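Long-range contacts in type-2Aa cytolytic delta-endotoxin (Bacillus thuringiensis serovar kyushuensis, PDB 1CBY), which kills the larvae of dipteran insects by making pores in the epithelial cell membrane of the midgut: residues T95-V100 and K216-T221; I171-Q176 and L187-E192. All coordinates share one frame; numbering follows the deposited sequence.

Interaction 1: T95-V100 and K216-T221; sequences TLNQSV and KMKALT
Thr95, Leu96 and Asn97 run antiparallel to Lys218, Ala219 and Leu220; the axes of strands 95-97 and 216-221 approach to 4.6 Å and their directions differ by 172°. Leu96 and Ala219 form one hydrogen-bonded pair, Leu96 N to Ala219 O at 2.7 Å and Ala219 N to Leu96 O at 2.9 Å. Gln98 and Met217 form the next, Gln98 N to Met217 O at 3.1 Å and Met217 N to Gln98 O at 2.9 Å. The pairing persists although 95-100 turns a corner at Gln98, and Ser99 still faces Lys216 as a non-hydrogen-bonded pair.

The two faces differ in chemistry. On one, the side chains of Leu96 and Met217, the latter bent at chi3, cross at about a right angle and touch through their terminal methyls, Leu96 CD2 to Met217 CE at 3.5 Å. Beyond the corner both methyls of Val100 rest on the root of the same methionine, CG1 at 4.0 Å from Met217 CB. Helix 107-122 covers this side through Ile117 and Leu114.

On the other face Thr95 lays its CG2 methyl against Leu220 CB at 3.6 Å, beside helix 77-84. Asn97 CG stands anti to the backbone N (chi1 176°), which carries the amide between two lysine stems: ND2 meets CG of Lys218, whose side chain runs alongside, and CE of the extended Lys216, which crosses it obliquely. These are methylene contacts and not polar bonds. The ammonium of Lys218 leads away to Glu192 and to the carbonyl of Phe75.

Backbone bonds thus fasten strand 90-102 to strand 210-225 within the sheet, while the side chains sort into a largely apolar face, where Leu96, Met217 and Val100 meet, and a mixed one whose buried charge is paired beyond the two strands.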
ATOM      1  N   THR A  95       9.199 -15.506 -18.929  1.00 32.85           N
ATOM      2  CA  THR A  95      10.225 -14.551 -18.520  1.00 31.86           C
ATOM      3  C   THR A  95      10.227 -13.398 -19.510  1.00 27.58           C
ATOM      4  O   THR A  95       9.632 -13.502 -20.581  1.00 28.52           O
ATOM      5  CB  THR A  95      11.652 -15.186 -18.485  1.00 36.52           C
ATOM      6  OG1 THR A  95      11.993 -15.701 -19.778  1.00 40.81           O
ATOM      7  CG2 THR A  95      11.730 -16.317 -17.464  1.00 30.32           C
ATOM      8  N   LEU A  96      10.893 -12.307 -19.152  1.00 24.59           N
ATOM      9  CA  LEU A  96      10.990 -11.138 -20.012  1.00 25.29           C
ATOM     10  C   LEU A  96      12.198 -10.331 -19.564  1.00 30.83           C
ATOM     11  O   LEU A  96      12.506 -10.276 -18.371  1.00 37.41           O
ATOM     12  CB  LEU A  96       9.731 -10.273 -19.908  1.00 26.16           C
ATOM     13  CG  LEU A  96       9.699  -9.080 -20.870  1.00 29.50           C
ATOM     14  CD1 LEU A  96       9.219  -9.548 -22.236  1.00 33.35           C
ATOM     15  CD2 LEU A  96       8.791  -7.987 -20.344  1.00 32.35           C
ATOM     16  N   ASN A  97      12.875  -9.702 -20.518  1.00 32.31           N
ATOM     17  CA  ASN A  97      14.055  -8.894 -20.229  1.00 31.49           C
ATOM     18  C   ASN A  97      14.376  -8.054 -21.461  1.00 29.61           C
ATOM     19  O   ASN A  97      15.099  -8.510 -22.343  1.00 36.58           O
ATOM     20  CB  ASN A  97      15.231  -9.817 -19.884  1.00 34.60           C
ATOM     21  CG  ASN A  97      16.534  -9.066 -19.661  1.00 36.02           C
ATOM     22  OD1 ASN A  97      17.614  -9.629 -19.835  1.00 43.24           O
ATOM     23  ND2 ASN A  97      16.442  -7.806 -19.257  1.00 33.53           N
ATOM     24  N   GLN A  98      13.823  -6.842 -21.535  1.00 24.52           N
ATOM     25  CA  GLN A  98      14.048  -5.975 -22.690  1.00 23.98           C
ATOM     26  C   GLN A  98      13.434  -4.593 -22.531  1.00 24.67           C
ATOM     27  O   GLN A  98      12.642  -4.357 -21.616  1.00 27.04           O
ATOM     28  CB  GLN A  98      13.438  -6.615 -23.930  1.00 34.49           C
ATOM     29  CG  GLN A  98      11.931  -6.785 -23.829  1.00 42.72           C
ATOM     30  CD  GLN A  98      11.333  -7.395 -25.071  1.00 44.23           C
ATOM     31  OE1 GLN A  98      11.506  -8.585 -25.335  1.00 49.12           O
ATOM     32  NE2 GLN A  98      10.632  -6.584 -25.850  1.00 44.62           N
ATOM     33  N   SER A  99      13.788  -3.690 -23.443  1.00 27.92           N
ATOM     34  CA  SER A  99      13.251  -2.330 -23.437  1.00 33.98           C
ATOM     35  C   SER A  99      11.810  -2.411 -23.903  1.00 33.43           C
ATOM     36  O   SER A  99      11.521  -2.994 -24.950  1.00 37.40           O
ATOM     37  CB  SER A  99      14.040  -1.422 -24.382  1.00 33.93           C
ATOM     38  OG  SER A  99      15.349  -1.190 -23.893  1.00 43.22           O
ATOM     39  N   VAL A 100      10.904  -1.864 -23.106  1.00 33.97           N
ATOM     40  CA  VAL A 100       9.488  -1.899 -23.431  1.00 32.45           C
ATOM     41  C   VAL A 100       8.914  -0.533 -23.795  1.00 32.61           C
ATOM     42  O   VAL A 100       7.820  -0.447 -24.339  1.00 39.09           O
ATOM     43  CB  VAL A 100       8.665  -2.530 -22.280  1.00 28.39           C
ATOM     44  CG1 VAL A 100       9.093  -3.979 -22.059  1.00 20.21           C
ATOM     45  CG2 VAL A 100       8.844  -1.733 -21.004  1.00 28.81           C
ATOM     46  N   LYS A 216      13.341  -0.253 -19.381  1.00 25.37           N
ATOM     47  CA  LYS A 216      13.698  -1.644 -19.585  1.00 26.08           C
ATOM     48  C   LYS A 216      12.992  -2.405 -18.476  1.00 23.55           C
ATOM     49  O   LYS A 216      12.888  -1.912 -17.350  1.00 24.11           O
ATOM     50  CB  LYS A 216      15.208  -1.862 -19.517  1.00 29.27           C
ATOM     51  CG  LYS A 216      15.582  -3.322 -19.706  1.00 38.49           C
ATOM     52  CD  LYS A 216      17.027  -3.511 -20.078  1.00 41.54           C
ATOM     53  CE  LYS A 216      17.301  -4.978 -20.309  1.00 43.39           C
ATOM     54  NZ  LYS A 216      18.710  -5.212 -20.703  1.00 60.38           N
ATOM     55  N   MET A 217      12.490  -3.590 -18.797  1.00 25.49           N
ATOM     56  CA  MET A 217      11.761  -4.394 -17.829  1.00 27.08           C
ATOM     57  C   MET A 217      12.369  -5.787 -17.706  1.00 27.02           C
ATOM     58  O   MET A 217      12.732  -6.407 -18.709  1.00 32.40           O
ATOM     59  CB  MET A 217      10.296  -4.488 -18.268  1.00 33.15           C
ATOM     60  CG  MET A 217       9.345  -5.071 -17.245  1.00 40.73           C
ATOM     61  SD  MET A 217       7.617  -4.985 -17.786  1.00 36.40           S
ATOM     62  CE  MET A 217       7.129  -6.685 -17.614  1.00 40.75           C
ATOM     63  N   LYS A 218      12.523  -6.252 -16.472  1.00 27.99           N
ATOM     64  CA  LYS A 218      13.077  -7.577 -16.195  1.00 27.16           C
ATOM     65  C   LYS A 218      12.075  -8.264 -15.286  1.00 20.02           C
ATOM     66  O   LYS A 218      11.814  -7.796 -14.175  1.00 19.80           O
ATOM     67  CB  LYS A 218      14.441  -7.454 -15.511  1.00 31.05           C
ATOM     68  CG  LYS A 218      15.523  -6.895 -16.421  1.00 36.06           C
ATOM     69  CD  LYS A 218      16.759  -6.467 -15.645  1.00 50.52           C
ATOM     70  CE  LYS A 218      16.495  -5.199 -14.847  1.00 55.95           C
ATOM     71  NZ  LYS A 218      17.665  -4.800 -14.018  1.00 56.02           N
ATOM     72  N   ALA A 219      11.487  -9.350 -15.776  1.00 18.92           N
ATOM     73  CA  ALA A 219      10.472 -10.068 -15.019  1.00 19.11           C
ATOM     74  C   ALA A 219      10.368 -11.536 -15.391  1.00 21.57           C
ATOM     75  O   ALA A 219      10.750 -11.953 -16.489  1.00 22.72           O
ATOM     76  CB  ALA A 219       9.119  -9.407 -15.224  1.00 13.19           C
ATOM     77  N   LEU A 220       9.842 -12.317 -14.456  1.00 20.80           N
ATOM     78  CA  LEU A 220       9.634 -13.735 -14.667  1.00 19.44           C
ATOM     79  C   LEU A 220       8.544 -14.168 -13.705  1.00 22.36           C
ATOM     80  O   LEU A 220       8.462 -13.657 -12.585  1.00 21.52           O
ATOM     81  CB  LEU A 220      10.913 -14.539 -14.420  1.00 18.28           C
ATOM     82  CG  LEU A 220      11.361 -14.850 -12.993  1.00 25.76           C
ATOM     83  CD1 LEU A 220      12.379 -15.965 -13.032  1.00 31.72           C
ATOM     84  CD2 LEU A 220      11.942 -13.616 -12.332  1.00 34.58           C
ATOM     85  N   THR A 221       7.657 -15.039 -14.174  1.00 27.60           N
ATOM     86  CA  THR A 221       6.578 -15.542 -13.340  1.00 25.49           C
ATOM     87  C   THR A 221       6.883 -16.982 -12.978  1.00 26.10           C
ATOM     88  O   THR A 221       7.173 -17.807 -13.846  1.00 29.70           O
ATOM     89  CB  THR A 221       5.227 -15.472 -14.056  1.00 18.20           C
ATOM     90  OG1 THR A 221       5.061 -14.168 -14.629  1.00 21.34           O
ATOM     91  CG2 THR A 221       4.104 -15.732 -13.067  1.00  8.72           C
TER

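Interaction 2: I171-Q176 and L187-E192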
ATOM      1  N   ILE A 171       9.880  -4.281  -7.767  1.00 25.01           N
ATOM      2  CA  ILE A 171       8.529  -4.630  -7.331  1.00 23.77           C
ATOM      3  C   ILE A 171       8.419  -6.155  -7.290  1.00 22.87           C
ATOM      4  O   ILE A 171       9.115  -6.847  -8.035  1.00 21.72           O
ATOM      5  CB  ILE A 171       7.475  -4.115  -8.354  1.00 19.63           C
ATOM      6  CG1 ILE A 171       7.545  -2.596  -8.484  1.00 15.70           C
ATOM      7  CG2 ILE A 171       6.071  -4.527  -7.938  1.00 28.56           C
ATOM      8  CD1 ILE A 171       6.724  -2.046  -9.631  1.00 12.00           C
ATOM      9  N   LEU A 172       7.586  -6.677  -6.397  1.00 19.80           N
ATOM     10  CA  LEU A 172       7.378  -8.117  -6.324  1.00 16.92           C
ATOM     11  C   LEU A 172       5.914  -8.377  -6.048  1.00 17.61           C
ATOM     12  O   LEU A 172       5.367  -7.904  -5.050  1.00 17.85           O
ATOM     13  CB  LEU A 172       8.235  -8.779  -5.241  1.00 17.92           C
ATOM     14  CG  LEU A 172       8.066 -10.306  -5.200  1.00 19.32           C
ATOM     15  CD1 LEU A 172       9.402 -11.011  -5.350  1.00 13.14           C
ATOM     16  CD2 LEU A 172       7.363 -10.739  -3.921  1.00 18.25           C
ATOM     17  N   PHE A 173       5.278  -9.093  -6.967  1.00 18.95           N
ATOM     18  CA  PHE A 173       3.872  -9.440  -6.843  1.00 15.18           C
ATOM     19  C   PHE A 173       3.800 -10.899  -6.411  1.00 17.96           C
ATOM     20  O   PHE A 173       4.585 -11.732  -6.867  1.00 19.48           O
ATOM     21  CB  PHE A 173       3.156  -9.299  -8.195  1.00 12.14           C
ATOM     22  CG  PHE A 173       3.050  -7.884  -8.703  1.00  8.42           C
ATOM     23  CD1 PHE A 173       2.217  -6.966  -8.082  1.00  9.27           C
ATOM     24  CD2 PHE A 173       3.754  -7.484  -9.833  1.00 12.19           C
ATOM     25  CE1 PHE A 173       2.086  -5.664  -8.582  1.00  8.15           C
ATOM     26  CE2 PHE A 173       3.628  -6.186 -10.339  1.00 11.78           C
ATOM     27  CZ  PHE A 173       2.793  -5.277  -9.711  1.00  3.50           C
ATOM     28  N   SER A 174       2.867 -11.204  -5.523  1.00 20.60           N
ATOM     29  CA  SER A 174       2.661 -12.569  -5.064  1.00 27.41           C
ATOM     30  C   SER A 174       1.139 -12.746  -5.044  1.00 32.00           C
ATOM     31  O   SER A 174       0.433 -12.089  -4.267  1.00 30.25           O
ATOM     32  CB  SER A 174       3.267 -12.758  -3.678  1.00 26.76           C
ATOM     33  OG  SER A 174       3.333 -14.123  -3.328  1.00 36.92           O
ATOM     34  N   ILE A 175       0.636 -13.596  -5.936  1.00 33.92           N
ATOM     35  CA  ILE A 175      -0.801 -13.822  -6.071  1.00 33.18           C
ATOM     36  C   ILE A 175      -1.239 -15.278  -5.885  1.00 31.42           C
ATOM     37  O   ILE A 175      -0.638 -16.201  -6.438  1.00 31.29           O
ATOM     38  CB  ILE A 175      -1.302 -13.247  -7.433  1.00 29.05           C
ATOM     39  CG1 ILE A 175      -2.659 -13.828  -7.821  1.00 30.35           C
ATOM     40  CG2 ILE A 175      -0.257 -13.452  -8.519  1.00 32.44           C
ATOM     41  CD1 ILE A 175      -3.799 -13.312  -7.002  1.00 32.04           C
ATOM     42  N   GLN A 176      -2.292 -15.463  -5.095  1.00 28.18           N
ATOM     43  CA  GLN A 176      -2.836 -16.781  -4.804  1.00 31.01           C
ATOM     44  C   GLN A 176      -4.321 -16.675  -4.472  1.00 35.23           C
ATOM     45  O   GLN A 176      -4.704 -16.000  -3.512  1.00 36.80           O
ATOM     46  CB  GLN A 176      -2.075 -17.410  -3.632  1.00 34.72           C
ATOM     47  CG  GLN A 176      -2.661 -18.702  -3.081  1.00 35.07           C
ATOM     48  CD  GLN A 176      -3.762 -18.476  -2.059  1.00 36.92           C
ATOM     49  OE1 GLN A 176      -3.568 -17.789  -1.056  1.00 37.54           O
ATOM     50  NE2 GLN A 176      -4.916 -19.067  -2.303  1.00 35.25           N
ATOM     51  N   LEU A 187       5.922 -12.871  -8.985  1.00 23.25           N
ATOM     52  CA  LEU A 187       6.405 -12.088 -10.112  1.00 27.80           C
ATOM     53  C   LEU A 187       7.416 -11.001  -9.730  1.00 28.44           C
ATOM     54  O   LEU A 187       7.033  -9.893  -9.333  1.00 28.74           O
ATOM     55  CB  LEU A 187       5.214 -11.445 -10.840  1.00 31.92           C
ATOM     56  CG  LEU A 187       5.250 -11.193 -12.356  1.00 32.34           C
ATOM     57  CD1 LEU A 187       4.002 -10.428 -12.750  1.00 29.04           C
ATOM     58  CD2 LEU A 187       6.478 -10.409 -12.773  1.00 31.81           C
ATOM     59  N   PRO A 188       8.718 -11.336  -9.752  1.00 29.51           N
ATOM     60  CA  PRO A 188       9.764 -10.361  -9.424  1.00 25.31           C
ATOM     61  C   PRO A 188       9.855  -9.435 -10.630  1.00 25.17           C
ATOM     62  O   PRO A 188      10.201  -9.875 -11.729  1.00 29.32           O
ATOM     63  CB  PRO A 188      11.020 -11.234  -9.322  1.00 20.21           C
ATOM     64  CG  PRO A 188      10.488 -12.539  -8.878  1.00 25.89           C
ATOM     65  CD  PRO A 188       9.279 -12.693  -9.774  1.00 31.11           C
ATOM     66  N   LEU A 189       9.522  -8.168 -10.431  1.00 24.89           N
ATOM     67  CA  LEU A 189       9.533  -7.181 -11.506  1.00 26.46           C
ATOM     68  C   LEU A 189      10.476  -6.014 -11.214  1.00 26.05           C
ATOM     69  O   LEU A 189      10.399  -5.397 -10.154  1.00 26.71           O
ATOM     70  CB  LEU A 189       8.112  -6.648 -11.703  1.00 26.18           C
ATOM     71  CG  LEU A 189       7.878  -5.531 -12.715  1.00 29.64           C
ATOM     72  CD1 LEU A 189       8.037  -6.073 -14.125  1.00 35.09           C
ATOM     73  CD2 LEU A 189       6.483  -4.964 -12.514  1.00 31.07           C
ATOM     74  N   ALA A 190      11.346  -5.690 -12.162  1.00 23.62           N
ATOM     75  CA  ALA A 190      12.275  -4.583 -11.979  1.00 20.60           C
ATOM     76  C   ALA A 190      12.339  -3.723 -13.228  1.00 22.00           C
ATOM     77  O   ALA A 190      12.512  -4.227 -14.340  1.00 25.60           O
ATOM     78  CB  ALA A 190      13.655  -5.102 -11.631  1.00 16.42           C
ATOM     79  N   PHE A 191      12.166  -2.425 -13.039  1.00 22.33           N
ATOM     80  CA  PHE A 191      12.204  -1.472 -14.133  1.00 25.28           C
ATOM     81  C   PHE A 191      13.475  -0.634 -14.074  1.00 25.09           C
ATOM     82  O   PHE A 191      13.880  -0.184 -13.002  1.00 26.42           O
ATOM     83  CB  PHE A 191      11.023  -0.500 -14.038  1.00 28.79           C
ATOM     84  CG  PHE A 191       9.695  -1.097 -14.389  1.00 29.64           C
ATOM     85  CD1 PHE A 191       9.423  -1.512 -15.690  1.00 32.67           C
ATOM     86  CD2 PHE A 191       8.689  -1.186 -13.434  1.00 28.68           C
ATOM     87  CE1 PHE A 191       8.165  -2.003 -16.035  1.00 30.51           C
ATOM     88  CE2 PHE A 191       7.428  -1.676 -13.768  1.00 34.02           C
ATOM     89  CZ  PHE A 191       7.167  -2.085 -15.073  1.00 30.96           C
ATOM     90  N   GLU A 192      14.106  -0.436 -15.223  1.00 25.93           N
ATOM     91  CA  GLU A 192      15.279   0.420 -15.310  1.00 26.68           C
ATOM     92  C   GLU A 192      14.732   1.610 -16.081  1.00 26.28           C
ATOM     93  O   GLU A 192      14.482   1.512 -17.282  1.00 32.84           O
ATOM     94  CB  GLU A 192      16.405  -0.249 -16.091  1.00 27.27           C
ATOM     95  CG  GLU A 192      17.031  -1.437 -15.381  1.00 38.31           C
ATOM     96  CD  GLU A 192      18.306  -1.925 -16.053  1.00 42.82           C
ATOM     97  OE1 GLU A 192      18.795  -1.249 -16.987  1.00 42.58           O
ATOM     98  OE2 GLU A 192      18.826  -2.984 -15.640  1.00 43.21           O
TER
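Ile171 and Phe173 pair with Leu189 and Leu187 in the antiparallel hairpin of strands 165-175 and 183-195; the axes of segments 171-175 and 187-192 make an angle of 158°. Two hydrogen-bonded pairs join them: Ile171 N to Leu189 O at 2.7 Å, answered by Leu189 N to Ile171 O, and Phe173 with Leu187, where Leu187 N lies 2.8 Å from Phe173 O.

Packing is dense on the face bearing these four residues and Phe191. Phe173 and Leu187 stand side by side, CB to CB at 4.0 Å. Phe173 CG stands anti to the carbonyl carbon (chi1 -67°), which lays the ring beside Leu189: CD2 of the leucine meets the ring edge, 3.8 Å from Phe173 CE2, while Ile171 CG2 covers one ring face near the rim. The same Leu189 CD2 lies 4.1 Å from Ile171 CD1, and that isoleucine methyl goes on to the edge of Phe191, 4.2 Å from CE2. Thr138 and Ile139 of helix 129-141 close over this row.

The reverse face is thinner: its side-chain contact is confined to Leu172 CD1 lying obliquely against the Pro188 ring, 4.0 Å from CG. Beyond Phe173 the hairpin pairing continues through the backbone bond of Ile175 with Ala185, while the Gln176 side chain bonds to the backbone N of Gln50; at the other end Glu192 is partly exposed.

All the residues that touch are buried, and every polar bond between the segments is a backbone one. The hairpin centre therefore joins paired main chains through aliphatic and aromatic groups packed side by side, and no polar side chain takes part in the contact.

Both interactions belong to one mixed sheet, and they meet because strands 210-225 and 183-195 are neighbours in it. Interaction 1 joins strand 90-102 to one side of 210-225 and is partly exposed; interaction 2 lies near the centre of the chain, wholly buried and nested within the loop that interaction 1 closes. Accordingly the first mixes lysine stems and an amide with apolar groups, whereas the second is aliphatic and aromatic. Between them Lys218 NZ forms a salt bridge with Glu192 OE2 at 2.7 Å, and Met217 SD packs against Phe191 CE1. Pro188, lacking an N-H, meets Leu220 O through CD.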